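Local coordinates for protein citrate synthase (Metallosphaera sedula, PDB 6ABW) that probably catalyses the condensation of oxaloacetate with acetyl-CoA to citrate, releasing free CoA, in the tricarboxylic acid cycle, at residues M94-P99 with V143-R148. Residues are numbered along the deposited sequence; the frame is centred on the assembly and turned at random.
Sequences MIYSLP and VANVLR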
ATOM      1  N   MET A  94     -11.873 -15.073   0.623  1.00 16.50           N
ATOM      2  CA  MET A  94     -10.464 -14.761   0.804  1.00 17.82           C
ATOM      3  C   MET A  94     -10.091 -14.533   2.230  1.00 15.77           C
ATOM      4  O   MET A  94      -9.064 -15.041   2.702  1.00 16.57           O
ATOM      5  CB  MET A  94     -10.083 -13.518   0.022  1.00 21.33           C
ATOM      6  CG  MET A  94     -10.110 -13.826  -1.473  1.00 26.15           C
ATOM      7  SD  MET A  94      -9.593 -12.449  -2.555  1.00 33.91           S
ATOM      8  CE  MET A  94      -8.515 -11.598  -1.431  1.00 34.82           C
ATOM      9  N   ILE A  95     -10.936 -13.811   2.958  1.00 15.21           N
ATOM     10  CA  ILE A  95     -10.710 -13.607   4.363  1.00 15.47           C
ATOM     11  C   ILE A  95     -10.616 -14.969   5.116  1.00 15.50           C
ATOM     12  O   ILE A  95      -9.738 -15.178   5.991  1.00 15.82           O
ATOM     13  CB  ILE A  95     -11.809 -12.700   4.986  1.00 16.85           C
ATOM     14  CG1 ILE A  95     -11.710 -11.260   4.473  1.00 15.55           C
ATOM     15  CG2 ILE A  95     -11.724 -12.717   6.520  1.00 18.23           C
ATOM     16  CD1 ILE A  95     -13.034 -10.510   4.665  1.00 14.99           C
ATOM     17  N   TYR A  96     -11.556 -15.841   4.777  1.00 14.23           N
ATOM     18  CA  TYR A  96     -11.664 -17.141   5.430  1.00 15.36           C
ATOM     19  C   TYR A  96     -10.620 -18.140   4.920  1.00 16.84           C
ATOM     20  O   TYR A  96     -10.443 -19.172   5.525  1.00 18.14           O
ATOM     21  CB  TYR A  96     -13.072 -17.738   5.234  1.00 14.89           C
ATOM     22  CG  TYR A  96     -14.020 -17.221   6.282  1.00 15.09           C
ATOM     23  CD1 TYR A  96     -14.636 -15.982   6.125  1.00 14.28           C
ATOM     24  CD2 TYR A  96     -14.290 -17.947   7.409  1.00 16.38           C
ATOM     25  CE1 TYR A  96     -15.511 -15.461   7.074  1.00 16.05           C
ATOM     26  CE2 TYR A  96     -15.182 -17.456   8.364  1.00 17.43           C
ATOM     27  CZ  TYR A  96     -15.752 -16.219   8.206  1.00 16.99           C
ATOM     28  OH  TYR A  96     -16.630 -15.767   9.136  1.00 20.12           O
ATOM     29  N   SER A  97      -9.852 -17.811   3.894  1.00 16.94           N
ATOM     30  CA  SER A  97      -8.816 -18.747   3.443  1.00 20.05           C
ATOM     31  C   SER A  97      -7.409 -18.422   4.006  1.00 20.18           C
ATOM     32  O   SER A  97      -6.506 -19.242   3.906  1.00 18.84           O
ATOM     33  CB  SER A  97      -8.796 -18.786   1.933  1.00 22.44           C
ATOM     34  OG  SER A  97      -8.163 -17.651   1.490  1.00 24.29           O
ATOM     35  N   LEU A  98      -7.240 -17.243   4.611  1.00 14.98           N
ATOM     36  CA  LEU A  98      -5.973 -16.913   5.289  1.00 15.59           C
ATOM     37  C   LEU A  98      -5.834 -17.718   6.579  1.00 16.21           C
ATOM     38  O   LEU A  98      -6.835 -18.144   7.158  1.00 16.43           O
ATOM     39  CB  LEU A  98      -5.902 -15.424   5.520  1.00 15.67           C
ATOM     40  CG  LEU A  98      -5.778 -14.588   4.245  1.00 16.03           C
ATOM     41  CD1 LEU A  98      -5.939 -13.091   4.547  1.00 17.78           C
ATOM     42  CD2 LEU A  98      -4.411 -14.812   3.615  1.00 17.34           C
ATOM     43  N   PRO A  99      -4.609 -17.979   7.029  1.00 15.98           N
ATOM     44  CA  PRO A  99      -4.459 -18.655   8.328  1.00 17.21           C
ATOM     45  C   PRO A  99      -5.151 -17.896   9.432  1.00 17.85           C
ATOM     46  O   PRO A  99      -5.123 -16.686   9.460  1.00 16.04           O
ATOM     47  CB  PRO A  99      -2.963 -18.676   8.593  1.00 18.05           C
ATOM     48  CG  PRO A  99      -2.365 -18.514   7.255  1.00 17.91           C
ATOM     49  CD  PRO A  99      -3.337 -17.710   6.400  1.00 17.02           C
ATOM     50  N   VAL A 143     -14.310  -5.857   8.550  1.00  8.26           N
ATOM     51  CA  VAL A 143     -13.809  -6.013   9.903  1.00  8.30           C
ATOM     52  C   VAL A 143     -14.621  -7.064  10.699  1.00  9.20           C
ATOM     53  O   VAL A 143     -14.065  -7.933  11.383  1.00 10.27           O
ATOM     54  CB  VAL A 143     -13.717  -4.656  10.605  1.00  8.71           C
ATOM     55  CG1 VAL A 143     -13.286  -4.868  12.029  1.00  9.63           C
ATOM     56  CG2 VAL A 143     -12.680  -3.768   9.918  1.00  9.50           C
ATOM     57  N   ALA A 144     -15.926  -7.081  10.473  1.00  9.85           N
ATOM     58  CA  ALA A 144     -16.803  -8.019  11.143  1.00  9.94           C
ATOM     59  C   ALA A 144     -16.414  -9.460  10.729  1.00 10.33           C
ATOM     60  O   ALA A 144     -16.338 -10.356  11.572  1.00 10.11           O
ATOM     61  CB  ALA A 144     -18.269  -7.697  10.774  1.00 10.34           C
ATOM     62  N   ASN A 145     -16.091  -9.645   9.462  1.00 10.13           N
ATOM     63  CA  ASN A 145     -15.738 -10.951   8.916  1.00 10.99           C
ATOM     64  C   ASN A 145     -14.335 -11.422   9.254  1.00 10.81           C
ATOM     65  O   ASN A 145     -14.074 -12.592   9.398  1.00 10.13           O
ATOM     66  CB  ASN A 145     -16.128 -11.039   7.460  1.00 12.53           C
ATOM     67  CG  ASN A 145     -17.640 -11.237   7.338  1.00 15.30           C
ATOM     68  OD1 ASN A 145     -18.161 -12.271   7.766  1.00 16.68           O
ATOM     69  ND2 ASN A 145     -18.349 -10.165   6.960  1.00 15.12           N
ATOM     70  N   VAL A 146     -13.410 -10.441   9.455  1.00 11.23           N
ATOM     71  CA  VAL A 146     -12.091 -10.750   9.947  1.00 11.17           C
ATOM     72  C   VAL A 146     -12.197 -11.326  11.368  1.00 11.46           C
ATOM     73  O   VAL A 146     -11.591 -12.342  11.715  1.00 11.30           O
ATOM     74  CB  VAL A 146     -11.177  -9.491   9.853  1.00 11.83           C
ATOM     75  CG1 VAL A 146      -9.886  -9.644  10.692  1.00 13.92           C
ATOM     76  CG2 VAL A 146     -10.786  -9.217   8.408  1.00 12.28           C
ATOM     77  N   LEU A 147     -13.016 -10.718  12.206  1.00 11.00           N
ATOM     78  CA  LEU A 147     -13.217 -11.237  13.552  1.00 12.05           C
ATOM     79  C   LEU A 147     -13.779 -12.658  13.475  1.00 11.33           C
ATOM     80  O   LEU A 147     -13.305 -13.604  14.194  1.00 11.32           O
ATOM     81  CB  LEU A 147     -14.133 -10.292  14.349  1.00 12.94           C
ATOM     82  CG  LEU A 147     -14.753 -10.991  15.605  1.00 14.63           C
ATOM     83  CD1 LEU A 147     -13.665 -11.243  16.600  1.00 15.07           C
ATOM     84  CD2 LEU A 147     -15.867 -10.102  16.143  1.00 16.17           C
ATOM     85  N   ARG A 148     -14.810 -12.794  12.648  1.00 11.47           N
ATOM     86  CA  ARG A 148     -15.531 -14.049  12.605  1.00 12.77           C
ATOM     87  C   ARG A 148     -14.685 -15.207  12.012  1.00 12.84           C
ATOM     88  O   ARG A 148     -14.661 -16.332  12.523  1.00 13.98           O
ATOM     89  CB  ARG A 148     -16.854 -13.829  11.927  1.00 14.42           C
ATOM     90  CG  ARG A 148     -17.808 -13.029  12.809  1.00 14.31           C
ATOM     91  CD  ARG A 148     -19.103 -12.732  12.082  1.00 16.56           C
ATOM     92  NE  ARG A 148     -19.962 -13.914  12.001  1.00 17.41           N
ATOM     93  CZ  ARG A 148     -20.772 -14.339  12.974  1.00 20.75           C
ATOM     94  NH1 ARG A 148     -21.443 -15.452  12.786  1.00 21.98           N
ATOM     95  NH2 ARG A 148     -20.851 -13.732  14.166  1.00 23.85           N
TER
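Helix-to-helix packing in the largely helical citrate synthase fold is illustrated here by helix 89-97, where Ile-95 and Tyr-96 meet the long helix 128-151. The backbones come closest at Ile-95 and Val-146, whose CA atoms are 6.4 Å apart, and no hydrogen bond joins the two segments. Ile-95 points toward the other helix and uses its CG2 methyl as the probe. This methyl rests 3.7 Å from Asn-145 O and also meets Val-146 CG2 at 4.1 Å. Val-146 points away from helix 89-97, yet its CG2 methyl still reaches CG2 of Ile-95. CD1 of Ile-95 comes within 4.2 Å of Asn-145 CB, a looser touch.

Tyr-96 brings its ring in beside Asn-145 and Arg-148. With chi1 at -85°, CG stands beside the backbone N and the ring extends toward the other helix, its CE1 4.0 Å from Asn-145 O, an oblique approach. The phenol oxygen OH then settles 3.4 Å from Arg-148 CB, against the aliphatic root of that side chain; the two side chains run side by side, but a bend at chi3 carries the guanidinium off, and its plane, tilted 59° from the ring, does not stack on it. The hydroxyl is hydrogen-bonded to Lys-153 O, just beyond the end of helix 128-151. A phenylalanine in its place would probably leave the Lys-153 carbonyl without this partner and lose the contact at Arg-148 CB. The polar ends of the neighbours are likewise engaged: Asn-145 ND2 bonds to Thr-141 O and Ala-156 O, and Arg-148 NE to Lys-154 O.

Around this pair, helix 104-119 meets Ile-95 through Met-107, helix 164-173 packs against Ala-144 and Leu-147, and Met-94 of helix 89-97 touches Met-94 of the second subunit, placing the contact beside the dimer interface.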